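Local coordinates for beta-1,3-1,4-glucanase (Caldicellulosiruptor sp. F32, PDB 5H4R), which hydrolyses mixed-linkage beta-1,3-1,4-glucans such as lichenan as a family 5 glycoside hydrolase with a TIM-barrel fold, at residues A[186-191]-A[242-247]; A[270-275]-A[324-329]; A[98-103]-A[139-144]; A[216-221]-A[238-243]. The protein carries 1 engineered substitution. One frame throughout, in Å; residues are numbered along the deposited sequence.

Interaction 1 (A[186-191]-A[242-247]). Engineered in segment 186-191: Gln188 (natural residue Glu). With BGC (beta-D-glucopyranose), chain B; BGC (beta-D-glucopyranose), chain C.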
# COMPACT_ATOMS: atom_id res chain seq x y z
N VAL A 186 2.95 7.81 -3.92
CA VAL A 186 3.47 8.08 -2.59
C VAL A 186 2.56 7.28 -1.67
O VAL A 186 1.42 6.96 -2.03
CB VAL A 186 3.44 9.60 -2.28
CG1 VAL A 186 2.05 10.17 -2.34
CG2 VAL A 186 4.08 9.89 -0.93
N ASN A 187 3.07 6.96 -0.48
CA ASN A 187 2.39 6.06 0.45
C ASN A 187 1.28 6.76 1.23
O ASN A 187 0.10 6.58 0.92
CB ASN A 187 3.46 5.46 1.37
CG ASN A 187 2.89 4.58 2.41
OD1 ASN A 187 2.11 3.68 2.11
ND2 ASN A 187 3.31 4.78 3.66
N GLN A 188 1.64 7.58 2.21
CA GLN A 188 0.65 8.20 3.11
C GLN A 188 1.00 9.68 3.25
O GLN A 188 1.47 10.15 4.29
CB GLN A 188 0.60 7.50 4.47
CG GLN A 188 0.06 6.12 4.32
CD GLN A 188 -0.12 5.35 5.60
OE1 GLN A 188 -0.99 4.48 5.65
NE2 GLN A 188 0.71 5.60 6.60
N PRO A 189 0.76 10.45 2.20
CA PRO A 189 1.15 11.87 2.21
C PRO A 189 0.34 12.63 3.24
O PRO A 189 -0.89 12.53 3.27
CB PRO A 189 0.86 12.34 0.78
CG PRO A 189 -0.22 11.46 0.31
CD PRO A 189 0.03 10.10 0.97
N ARG A 190 1.02 13.39 4.10
CA ARG A 190 0.36 14.03 5.23
C ARG A 190 1.31 15.04 5.85
O ARG A 190 2.50 15.08 5.56
CB ARG A 190 -0.06 13.00 6.27
CG ARG A 190 1.13 12.34 6.96
CD ARG A 190 0.75 11.03 7.62
NE ARG A 190 1.84 10.56 8.46
CZ ARG A 190 2.88 9.86 8.02
NH1 ARG A 190 3.00 9.56 6.73
NH2 ARG A 190 3.83 9.50 8.86
N LEU A 191 0.75 15.84 6.76
CA LEU A 191 1.55 16.72 7.59
C LEU A 191 1.96 15.86 8.78
O LEU A 191 1.14 15.09 9.29
CB LEU A 191 0.74 17.94 8.02
CG LEU A 191 0.15 18.77 6.87
CD1 LEU A 191 -0.82 19.82 7.40
CD2 LEU A 191 1.25 19.44 6.10
N TYR A 242 -5.06 12.21 1.22
CA TYR A 242 -4.37 12.52 2.47
C TYR A 242 -4.29 11.28 3.37
O TYR A 242 -5.30 10.64 3.66
CB TYR A 242 -5.10 13.66 3.18
CG TYR A 242 -4.31 14.25 4.32
CD1 TYR A 242 -4.38 13.68 5.61
CD2 TYR A 242 -3.48 15.35 4.13
CE1 TYR A 242 -3.62 14.22 6.65
CE2 TYR A 242 -2.73 15.89 5.15
CZ TYR A 242 -2.82 15.33 6.41
OH TYR A 242 -2.07 15.88 7.40
N ALA A 243 -3.07 10.97 3.79
CA ALA A 243 -2.76 9.86 4.70
C ALA A 243 -3.18 8.51 4.14
O ALA A 243 -3.21 7.52 4.88
CB ALA A 243 -3.40 10.09 6.08
N ALA A 244 -3.47 8.44 2.84
CA ALA A 244 -4.04 7.25 2.19
C ALA A 244 -5.34 6.82 2.84
O ALA A 244 -5.77 5.68 2.68
CB ALA A 244 -3.05 6.08 2.17
N ALA A 245 -6.02 7.72 3.53
CA ALA A 245 -7.27 7.36 4.17
C ALA A 245 -8.40 7.28 3.14
O ALA A 245 -8.45 8.09 2.22
CB ALA A 245 -7.64 8.37 5.24
N PRO A 246 -9.33 6.34 3.31
CA PRO A 246 -10.54 6.37 2.46
C PRO A 246 -11.25 7.71 2.51
O PRO A 246 -11.72 8.22 1.47
CB PRO A 246 -11.41 5.25 3.03
CG PRO A 246 -10.51 4.44 3.91
CD PRO A 246 -9.38 5.30 4.34
N GLU A 247 -11.32 8.32 3.70
CA GLU A 247 -12.07 9.55 3.87
C GLU A 247 -11.57 10.65 2.95
O GLU A 247 -12.37 11.49 2.52
CB GLU A 247 -11.99 10.02 5.32
CG GLU A 247 -12.84 9.20 6.27
CD GLU A 247 -12.23 7.87 6.66
OE1 GLU A 247 -11.06 7.59 6.35
OE2 GLU A 247 -12.95 7.08 7.29
C2 BGC B . -0.28 4.33 11.86
C3 BGC B . 0.79 4.14 10.78
C4 BGC B . 0.22 3.35 9.60
C5 BGC B . -1.05 4.05 9.09
C6 BGC B . -1.94 3.22 8.15
C1 BGC B . -1.49 5.04 11.25
O1 BGC B . -2.58 5.16 12.19
O2 BGC B . 0.31 5.09 12.92
O3 BGC B . 1.90 3.42 11.33
O4 BGC B . 1.29 3.34 8.63
O5 BGC B . -1.93 4.23 10.18
O6 BGC B . -3.21 3.88 7.93
C2 BGC C . 2.50 2.45 6.81
C3 BGC C . 3.41 1.26 7.11
C4 BGC C . 3.19 0.88 8.56
C5 BGC C . 1.80 0.24 8.59
C6 BGC C . 1.41 -0.21 10.01
C1 BGC C . 1.16 2.40 7.56
O2 BGC C . 2.32 2.58 5.39
O3 BGC C . 4.75 1.69 6.88
O4 BGC C . 4.18 -0.07 8.92
O5 BGC C . 0.80 1.12 8.08
O6 BGC C . 1.56 0.83 10.99
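Pro189 and Ala243 meet through the main chain: Ala243 N donates to Pro189 O at 2.7 Å in a nearly straight bond (167°). The same oxygen sits over the rim of one face of the Tyr242 ring, and Arg190 CA joins it there as a CH-pi partner 4.0 Å from the ring centroid. Although the first bond of the Tyr242 side chain leads away from 186-191, its CG lies anti to the backbone N (chi1 -168°), which swings the ring back and lets Tyr242 OH accept a bond from Leu191 N at 2.9 Å. Phe196 O is a second partner of this hydroxyl, so two groups fix the tip of the buried ring. Farther along 242-247, Ala244 CB points into 186-191 and rests 3.4 Å from Asn187 O, with Gln188 CG close beside it. From a chi1 of 67° the Arg190 chain runs extended to NE, which pairs with Glu197, and Arg190 NH1 bonds to Gln188 O at 2.9 Å in the guanidinium plane. Two side chains face the sugar: Asn187 ND2 reaches O2 of the chain C glucose at 3.0 Å, and the extended, engineered Gln188 sends NE2 to the glycosidic O4 of the chain B glucose at 3.1 Å. Arg98 bonds Asn187 OD1 and His272 bonds Gln188 OE1, which positions both ends. The arrangement is consistent with the Asn-Glu pair that family 5 and related clan A TIM barrels carry after strand four, where the glutamate, here engineered to Gln188, is probably the acid/base.

Interaction 2 (A[270-275]-A[324-329]); sequences SVHAYR and IGEFGA. With BGC (beta-D-glucopyranose), chain C; BGC (beta-D-glucopyranose), chain B.
The Glu326 carboxylate is gripped at both oxygens: OE2 takes a bond of 2.8 Å from O2 of the chain C glucose and is salt-bridged to Arg98 NH1, while Tyr274 OH donates to Glu326 OE1 at 2.7 Å. The carboxylate lies at the edge of the tyrosine ring with the two planes 77° apart, and the hydroxyl reaches OE1 on its anti side, somewhat out of the carboxylate plane. Glu326 leaves the backbone with CG beside its N (chi1 -65°) and then runs extended, a course that carries it across the face of His272: Glu326 CG stands 3.8 Å from the imidazole centroid, and the carboxylate stacks over the rim of the ring with planes 22° apart. His272 is itself held through ND1 by Gln188. The Tyr274 ring carries Phe327 CA over one face, 4.1 Å from its centroid. Two backbone bonds join the nearly parallel strands beneath, Gly325 N to Val271 O at 2.9 Å and Ala273 N to Glu326 O at 3.1 Å. On the sheet face turned from the sugar, Val271 CG2 packs on Ile324 CG1 at 3.5 Å, next to Phe307 and Leu311 of helix 298-316. With a hydroxyl on one oxygen and an arginine and a sugar hydroxyl on the other, the carboxylate has little freedom to rotate. Glu326 OE1 stands 3.2 Å from the anomeric C1 of the chain C glucose, the placement expected of the nucleophile that family 5 enzymes carry at the end of the seventh barrel strand.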
# COMPACT_ATOMS: atom_id res chain seq x y z
N SER A 270 -5.73 4.54 -4.39
CA SER A 270 -5.03 3.83 -3.33
C SER A 270 -5.58 4.23 -1.97
O SER A 270 -5.66 5.42 -1.65
CB SER A 270 -3.53 4.16 -3.37
OG SER A 270 -2.86 3.60 -2.26
N VAL A 271 -5.95 3.24 -1.16
CA VAL A 271 -6.32 3.50 0.23
C VAL A 271 -5.65 2.46 1.12
O VAL A 271 -5.36 1.33 0.72
CB VAL A 271 -7.85 3.46 0.48
CG1 VAL A 271 -8.58 4.39 -0.45
CG2 VAL A 271 -8.39 2.08 0.35
N HIS A 272 -5.43 2.86 2.37
CA HIS A 272 -5.01 1.97 3.45
C HIS A 272 -6.09 1.99 4.51
O HIS A 272 -6.67 3.04 4.77
CB HIS A 272 -3.71 2.41 4.07
CG HIS A 272 -2.58 2.43 3.12
ND1 HIS A 272 -1.34 2.93 3.44
CD2 HIS A 272 -2.51 2.04 1.82
CE1 HIS A 272 -0.55 2.83 2.39
NE2 HIS A 272 -1.23 2.28 1.39
N ALA A 273 -6.36 0.83 5.13
CA ALA A 273 -7.51 0.78 6.05
C ALA A 273 -7.34 -0.40 7.02
O ALA A 273 -7.86 -1.49 6.78
CB ALA A 273 -8.81 0.68 5.30
N TYR A 274 -6.66 -0.13 8.13
CA TYR A 274 -6.53 -1.11 9.20
C TYR A 274 -7.71 -0.90 10.13
O TYR A 274 -7.64 -0.19 11.13
CB TYR A 274 -5.20 -0.94 9.92
CG TYR A 274 -3.94 -1.12 9.09
CD1 TYR A 274 -3.43 -0.09 8.32
CD2 TYR A 274 -3.23 -2.28 9.16
CE1 TYR A 274 -2.25 -0.25 7.60
CE2 TYR A 274 -2.04 -2.45 8.49
CZ TYR A 274 -1.56 -1.44 7.68
OH TYR A 274 -0.36 -1.60 7.02
N ARG A 275 -8.84 -1.46 9.74
CA ARG A 275 -10.13 -1.17 10.36
C ARG A 275 -10.85 -2.47 10.68
O ARG A 275 -10.80 -3.42 9.89
CB ARG A 275 -10.99 -0.32 9.45
CG ARG A 275 -10.27 0.97 9.14
CD ARG A 275 -11.17 2.01 8.71
NE ARG A 275 -10.39 3.22 8.47
CZ ARG A 275 -10.90 4.33 7.98
NH1 ARG A 275 -12.19 4.39 7.67
NH2 ARG A 275 -10.10 5.39 7.80
N ILE A 324 -6.83 -1.56 -2.06
CA ILE A 324 -6.44 -1.38 -0.67
C ILE A 324 -5.01 -1.89 -0.56
O ILE A 324 -4.75 -3.09 -0.52
CB ILE A 324 -7.41 -2.08 0.29
CG1 ILE A 324 -8.79 -1.43 0.22
CG2 ILE A 324 -6.86 -2.11 1.70
CD1 ILE A 324 -9.86 -2.22 0.92
N GLY A 325 -4.05 -0.96 -0.59
CA GLY A 325 -2.66 -1.34 -0.65
C GLY A 325 -2.09 -1.87 0.65
O GLY A 325 -1.03 -2.48 0.64
N GLU A 326 -2.76 -1.57 1.77
CA GLU A 326 -2.35 -2.09 3.08
C GLU A 326 -3.57 -2.30 3.95
O GLU A 326 -4.41 -1.40 4.08
CB GLU A 326 -1.40 -1.14 3.84
CG GLU A 326 -0.06 -0.90 3.22
CD GLU A 326 0.80 0.06 4.02
OE1 GLU A 326 0.54 0.22 5.25
OE2 GLU A 326 1.74 0.67 3.44
N PHE A 327 -3.64 -3.50 4.54
CA PHE A 327 -4.48 -3.79 5.68
C PHE A 327 -3.81 -4.92 6.45
O PHE A 327 -2.83 -5.52 6.00
CB PHE A 327 -5.91 -4.20 5.28
CG PHE A 327 -6.06 -5.64 4.90
CD1 PHE A 327 -5.46 -6.13 3.74
CD2 PHE A 327 -6.80 -6.53 5.68
CE1 PHE A 327 -5.59 -7.46 3.38
CE2 PHE A 327 -6.92 -7.85 5.30
CZ PHE A 327 -6.32 -8.31 4.15
N GLY A 328 -4.35 -5.19 7.62
CA GLY A 328 -3.87 -6.30 8.42
C GLY A 328 -4.42 -6.17 9.82
O GLY A 328 -5.07 -5.19 10.17
N ALA A 329 -4.17 -7.21 10.62
CA ALA A 329 -4.48 -7.20 12.05
C ALA A 329 -3.25 -7.71 12.78
O ALA A 329 -2.75 -8.79 12.46
CB ALA A 329 -5.71 -8.05 12.36
C2 BGC C . 2.50 2.45 6.81
C3 BGC C . 3.41 1.26 7.11
C4 BGC C . 3.19 0.88 8.56
C5 BGC C . 1.80 0.24 8.59
C6 BGC C . 1.41 -0.21 10.01
C1 BGC C . 1.16 2.40 7.56
O2 BGC C . 2.32 2.58 5.39
O3 BGC C . 4.75 1.69 6.88
O4 BGC C . 4.18 -0.07 8.92
O5 BGC C . 0.80 1.12 8.08
O6 BGC C . 1.56 0.83 10.99
C2 BGC B . -0.28 4.33 11.86
C3 BGC B . 0.79 4.14 10.78
C4 BGC B . 0.22 3.35 9.60
C5 BGC B . -1.05 4.05 9.09
C6 BGC B . -1.94 3.22 8.15
C1 BGC B . -1.49 5.04 11.25
O1 BGC B . -2.58 5.16 12.19
O2 BGC B . 0.31 5.09 12.92
O3 BGC B . 1.90 3.42 11.33
O4 BGC B . 1.29 3.34 8.63
O5 BGC B . -1.93 4.23 10.18
O6 BGC B . -3.21 3.88 7.93

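Interaction 3 (A[98-103]-A[139-144]). With BGC (beta-D-glucopyranose), chain C; BGC (beta-D-glucopyranose), chain D.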
# COMPACT_ATOMS: atom_id res chain seq x y z
N ARG A 98 3.56 -5.94 -3.07
CA ARG A 98 3.83 -4.53 -2.93
C ARG A 98 5.21 -4.38 -2.29
O ARG A 98 5.49 -5.00 -1.25
CB ARG A 98 2.75 -3.82 -2.10
CG ARG A 98 2.99 -2.32 -1.94
CD ARG A 98 1.66 -1.63 -1.60
NE ARG A 98 1.71 -0.20 -1.30
CZ ARG A 98 1.92 0.31 -0.08
NH1 ARG A 98 2.24 -0.48 0.93
NH2 ARG A 98 1.85 1.63 0.12
N ILE A 99 6.06 -3.60 -2.95
CA ILE A 99 7.43 -3.36 -2.52
C ILE A 99 7.56 -1.89 -2.16
O ILE A 99 7.89 -1.05 -3.02
CB ILE A 99 8.43 -3.76 -3.62
CG1 ILE A 99 8.27 -5.23 -3.98
CG2 ILE A 99 9.87 -3.49 -3.13
CD1 ILE A 99 9.05 -5.63 -5.28
N PRO A 100 7.23 -1.52 -0.92
CA PRO A 100 7.38 -0.12 -0.51
C PRO A 100 8.85 0.24 -0.43
O PRO A 100 9.68 -0.54 0.05
CB PRO A 100 6.70 -0.08 0.86
CG PRO A 100 6.83 -1.49 1.38
CD PRO A 100 6.73 -2.37 0.17
N VAL A 101 9.19 1.44 -0.90
CA VAL A 101 10.58 1.88 -0.93
C VAL A 101 10.67 3.28 -0.33
O VAL A 101 10.02 4.21 -0.80
CB VAL A 101 11.17 1.90 -2.35
CG1 VAL A 101 12.63 2.31 -2.27
CG2 VAL A 101 11.02 0.52 -2.99
N SER A 102 11.56 3.44 0.64
CA SER A 102 11.92 4.77 1.11
C SER A 102 13.22 5.17 0.43
O SER A 102 14.22 4.46 0.53
CB SER A 102 12.06 4.80 2.63
OG SER A 102 10.80 4.50 3.21
N TRP A 103 13.20 6.31 -0.27
CA TRP A 103 14.35 6.73 -1.07
C TRP A 103 15.23 7.78 -0.41
O TRP A 103 16.37 7.97 -0.87
CB TRP A 103 13.89 7.28 -2.43
CG TRP A 103 12.96 6.38 -3.18
CD1 TRP A 103 11.59 6.36 -3.11
CD2 TRP A 103 13.33 5.31 -4.08
NE1 TRP A 103 11.09 5.36 -3.91
CE2 TRP A 103 12.13 4.70 -4.52
CE3 TRP A 103 14.55 4.80 -4.56
CZ2 TRP A 103 12.11 3.64 -5.40
CZ3 TRP A 103 14.53 3.73 -5.43
CH2 TRP A 103 13.30 3.17 -5.86
N ASN A 139 6.65 2.22 -4.78
CA ASN A 139 6.14 3.54 -4.37
C ASN A 139 7.27 4.42 -3.85
O ASN A 139 8.45 4.08 -3.94
CB ASN A 139 5.04 3.38 -3.31
CG ASN A 139 5.58 2.98 -1.94
OD1 ASN A 139 6.78 2.80 -1.72
ND2 ASN A 139 4.67 2.87 -0.98
N ILE A 140 6.87 5.60 -3.36
CA ILE A 140 7.64 6.41 -2.40
C ILE A 140 7.01 6.21 -1.02
O ILE A 140 5.81 6.46 -0.85
CB ILE A 140 7.59 7.91 -2.79
CG1 ILE A 140 8.30 8.17 -4.12
CG2 ILE A 140 8.14 8.80 -1.65
CD1 ILE A 140 8.24 9.60 -4.61
N HIS A 141 7.79 5.75 -0.01
CA HIS A 141 7.20 5.36 1.25
C HIS A 141 7.53 6.38 2.34
O HIS A 141 6.89 7.45 2.38
CB HIS A 141 7.61 3.92 1.57
CG HIS A 141 6.63 3.21 2.44
ND1 HIS A 141 5.44 2.69 1.95
CD2 HIS A 141 6.63 2.97 3.77
CE1 HIS A 141 4.78 2.14 2.95
NE2 HIS A 141 5.48 2.29 4.06
N HIS A 142 8.47 6.10 3.25
CA HIS A 142 8.72 6.95 4.43
C HIS A 142 9.66 8.10 4.09
O HIS A 142 10.73 8.27 4.69
CB HIS A 142 9.31 6.18 5.61
CG HIS A 142 8.43 5.14 6.21
ND1 HIS A 142 7.12 5.37 6.59
CD2 HIS A 142 8.70 3.85 6.55
CE1 HIS A 142 6.61 4.26 7.10
NE2 HIS A 142 7.56 3.33 7.10
N ASP A 143 9.22 8.93 3.14
CA ASP A 143 9.93 10.12 2.69
C ASP A 143 9.13 11.39 2.97
O ASP A 143 9.31 12.40 2.30
CB ASP A 143 10.24 10.03 1.20
CG ASP A 143 11.21 8.91 0.85
OD1 ASP A 143 11.96 8.46 1.73
OD2 ASP A 143 11.27 8.53 -0.34
N ILE A 144 8.25 11.36 3.97
CA ILE A 144 7.32 12.47 4.20
C ILE A 144 7.99 13.39 5.22
O ILE A 144 7.82 13.26 6.44
CB ILE A 144 5.95 11.98 4.64
CG1 ILE A 144 5.45 10.86 3.72
CG2 ILE A 144 4.96 13.16 4.70
CD1 ILE A 144 5.31 11.24 2.24
C2 BGC C . 2.50 2.45 6.81
C3 BGC C . 3.41 1.26 7.11
C4 BGC C . 3.19 0.88 8.56
C5 BGC C . 1.80 0.24 8.59
C6 BGC C . 1.41 -0.21 10.01
C1 BGC C . 1.16 2.40 7.56
O2 BGC C . 2.32 2.58 5.39
O3 BGC C . 4.75 1.69 6.88
O4 BGC C . 4.18 -0.07 8.92
O5 BGC C . 0.80 1.12 8.08
O6 BGC C . 1.56 0.83 10.99
C2 BGC D . 5.46 -1.11 10.63
C3 BGC D . 6.21 -0.84 11.93
C4 BGC D . 7.22 0.28 11.70
C5 BGC D . 6.53 1.51 11.11
C6 BGC D . 7.51 2.61 10.75
C1 BGC D . 4.82 0.18 10.16
O2 BGC D . 4.47 -2.11 10.87
O3 BGC D . 6.87 -2.06 12.30
O4 BGC D . 7.72 0.66 12.99
O5 BGC D . 5.85 1.15 9.93
O6 BGC D . 6.77 3.82 10.43
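Beyond Arg98 and Ile99 the backbone pairs with 139-144 of the same chain, Val101 O accepting His141 N at 2.8 Å in a bent bond (N-H...O 133°). Asn139 CG lies between its own N and carbonyl carbon (chi1 73°), and from there the amide works both ways: OD1 takes Val101 N at 2.9 Å, and ND2 bonds to His141 ND1 at 3.0 Å, almost within the planes of both groups. Pro100 CB covers one face of that imidazole, 3.6 Å from its centroid. Held at its edge and on this face, His141 presents NE2 to O3 of the chain C glucose at 3.0 Å. This is the C-terminal end of the second and third strands of the TIM barrel, where loops line the sugar-binding pocket. His142, its ring laid over His141 CD2, brings CE1 near the same O3 and near O6 of the chain D glucose; its backbone N bonds to Ser102 OG at 2.8 Å, an oxygen also gripped by Asp58 O. Farther from the sugar, Trp103 NE1 meets a lone pair of Asn139 O at 2.9 Å, while Trp103 N uses the syn lone pair of Asp143 OD2 at 2.9 Å. Tyr162 and His104 hold the two oxygens of this carboxylate.

Interaction 4 (A[216-221]-A[238-243])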
# COMPACT_ATOMS: atom_id res chain seq x y z
N LYS A 216 -1.85 18.41 -6.47
CA LYS A 216 -0.81 18.89 -7.37
C LYS A 216 0.29 17.86 -7.53
O LYS A 216 0.77 17.60 -8.65
CB LYS A 216 -0.22 20.20 -6.83
CG LYS A 216 1.05 20.68 -7.53
CD LYS A 216 0.80 21.08 -9.01
CE LYS A 216 2.02 21.78 -9.60
NZ LYS A 216 1.86 22.06 -11.05
N LEU A 217 0.74 17.28 -6.42
CA LEU A 217 1.84 16.33 -6.48
C LEU A 217 1.44 15.03 -7.16
O LEU A 217 2.28 14.40 -7.81
CB LEU A 217 2.36 16.08 -5.07
CG LEU A 217 3.00 17.32 -4.43
CD1 LEU A 217 3.17 17.18 -2.91
CD2 LEU A 217 4.35 17.62 -5.08
N ASN A 218 0.17 14.63 -7.04
CA ASN A 218 -0.31 13.46 -7.78
C ASN A 218 -0.36 13.75 -9.27
O ASN A 218 -0.04 12.87 -10.09
CB ASN A 218 -1.68 13.02 -7.28
CG ASN A 218 -1.61 12.21 -6.00
OD1 ASN A 218 -0.59 11.63 -5.65
ND2 ASN A 218 -2.75 12.11 -5.31
N GLN A 219 -0.69 14.98 -9.65
CA GLN A 219 -0.66 15.34 -11.06
C GLN A 219 0.77 15.39 -11.59
O GLN A 219 1.03 14.93 -12.72
CB GLN A 219 -1.35 16.69 -11.25
CG GLN A 219 -1.46 17.08 -12.69
CD GLN A 219 -2.47 16.24 -13.43
OE1 GLN A 219 -3.68 16.27 -13.14
NE2 GLN A 219 -1.99 15.47 -14.38
N VAL A 220 1.71 15.91 -10.80
CA VAL A 220 3.12 15.91 -11.18
C VAL A 220 3.60 14.48 -11.41
O VAL A 220 4.30 14.19 -12.40
CB VAL A 220 3.95 16.63 -10.10
CG1 VAL A 220 5.44 16.44 -10.32
CG2 VAL A 220 3.60 18.10 -10.10
N PHE A 221 3.23 13.58 -10.50
CA PHE A 221 3.59 12.17 -10.62
C PHE A 221 3.11 11.59 -11.94
O PHE A 221 3.89 10.97 -12.68
CB PHE A 221 3.02 11.39 -9.43
CG PHE A 221 2.82 9.91 -9.67
CD1 PHE A 221 3.91 9.04 -9.74
CD2 PHE A 221 1.54 9.38 -9.78
CE1 PHE A 221 3.69 7.66 -9.92
CE2 PHE A 221 1.35 8.01 -9.95
CZ PHE A 221 2.43 7.17 -10.02
N MET A 238 -1.19 4.21 -9.26
CA MET A 238 -1.99 4.35 -8.05
C MET A 238 -1.72 5.70 -7.41
O MET A 238 -0.57 6.12 -7.32
CB MET A 238 -1.66 3.22 -7.06
CG MET A 238 -2.23 1.86 -7.45
SD MET A 238 -1.57 0.49 -6.45
CE MET A 238 -2.15 0.92 -4.79
N VAL A 239 -2.80 6.37 -6.95
CA VAL A 239 -2.65 7.64 -6.26
C VAL A 239 -3.49 7.62 -5.00
O VAL A 239 -4.65 7.17 -5.03
CB VAL A 239 -3.06 8.84 -7.13
CG1 VAL A 239 -2.09 8.99 -8.29
CG2 VAL A 239 -4.49 8.70 -7.60
N PRO A 240 -2.94 8.10 -3.89
CA PRO A 240 -3.72 8.23 -2.65
C PRO A 240 -4.24 9.64 -2.45
O PRO A 240 -3.74 10.58 -3.09
CB PRO A 240 -2.67 7.90 -1.57
CG PRO A 240 -1.48 8.54 -2.11
CD PRO A 240 -1.52 8.36 -3.61
N GLY A 241 -5.16 9.79 -1.50
CA GLY A 241 -5.43 11.06 -0.86
C GLY A 241 -4.68 11.19 0.46
O GLY A 241 -3.78 10.42 0.79
N TYR A 242 -5.06 12.21 1.22
CA TYR A 242 -4.37 12.52 2.47
C TYR A 242 -4.29 11.28 3.37
O TYR A 242 -5.30 10.64 3.66
CB TYR A 242 -5.10 13.66 3.18
CG TYR A 242 -4.31 14.25 4.32
CD1 TYR A 242 -4.38 13.68 5.61
CD2 TYR A 242 -3.48 15.35 4.13
CE1 TYR A 242 -3.62 14.22 6.65
CE2 TYR A 242 -2.73 15.89 5.15
CZ TYR A 242 -2.82 15.33 6.41
OH TYR A 242 -2.07 15.88 7.40
N ALA A 243 -3.07 10.97 3.79
CA ALA A 243 -2.76 9.86 4.70
C ALA A 243 -3.18 8.51 4.14
O ALA A 243 -3.21 7.52 4.88
CB ALA A 243 -3.40 10.09 6.08
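The Phe221 ring is met obliquely by two atoms of the strand, Val239 CG1, 3.9 Å from Phe221 CE2, and Met238 O, 3.8 Å from the same carbon, with the backbone oxygen of Asn218 at its edge, in its plane. Trp167 of helix 156-173 packs with this ring edge-to-face. The Asn218 amide, one helical turn away, is turned so that Pro240 O lies close to its plane, and ND2 donates to that oxygen at 2.9 Å, nearly in line with the carbonyl bond (C=O...N 160°). With CG beside the backbone N (chi1 -79°), the amide crosses Val239 at a slant, Val239 CB lying 3.8 Å from Asn218 ND2, while Asn218 OD1 stands 4.0 Å from Pro240 CD. Val239 touches both flat groups, through CB at the amide and CG1 at the ring. Met238 CB leads away from the helix, and its side chain touches Ile182, Glu184 and Ser270. The helix and strand segments run antiparallel (169°), with axes 9.3 Å apart. This is the returning half of a beta-alpha-beta crossover in the TIM barrel: helix 205-226 covers strand 237-240, having come from its neighbour, strand 181-184. Val239 is paired by its backbone with Ile268 and Ser270 of strand 267-272. The buried Pro240 O accepts a bond from a helix side chain. The chemistry is thus one amide-to-carbonyl bond beside a small apolar contact; the bond holds the rotation of the Asn218 amide and ties the helix to the strand at this point.

Overall arrangement
All four contacts belong to one closed eight-stranded barrel, and interactions 1, 2 and 3 line its sugar-binding end. The chain C glucose touches all three, and the chain B glucose is shared by interactions 1 and 2, whose centres are 11 Å apart. Direct bonds tie these sites: Gln188 OE1 to His272 ND1 at 2.7 Å, Glu326 OE2 to Arg98 NH1 at 2.8 Å, and Asn187 OD1 to Arg98 NH2 at 2.9 Å. Arg98 of interaction 3 thus reaches both other sites. Interaction 4 lies between the barrel and its helix layer, about 17 Å between centres from interaction 2. It shares Tyr242 and Ala243 with interaction 1, and Ser270 N of interaction 2 bonds to Val239 O of interaction 4 at 2.9 Å.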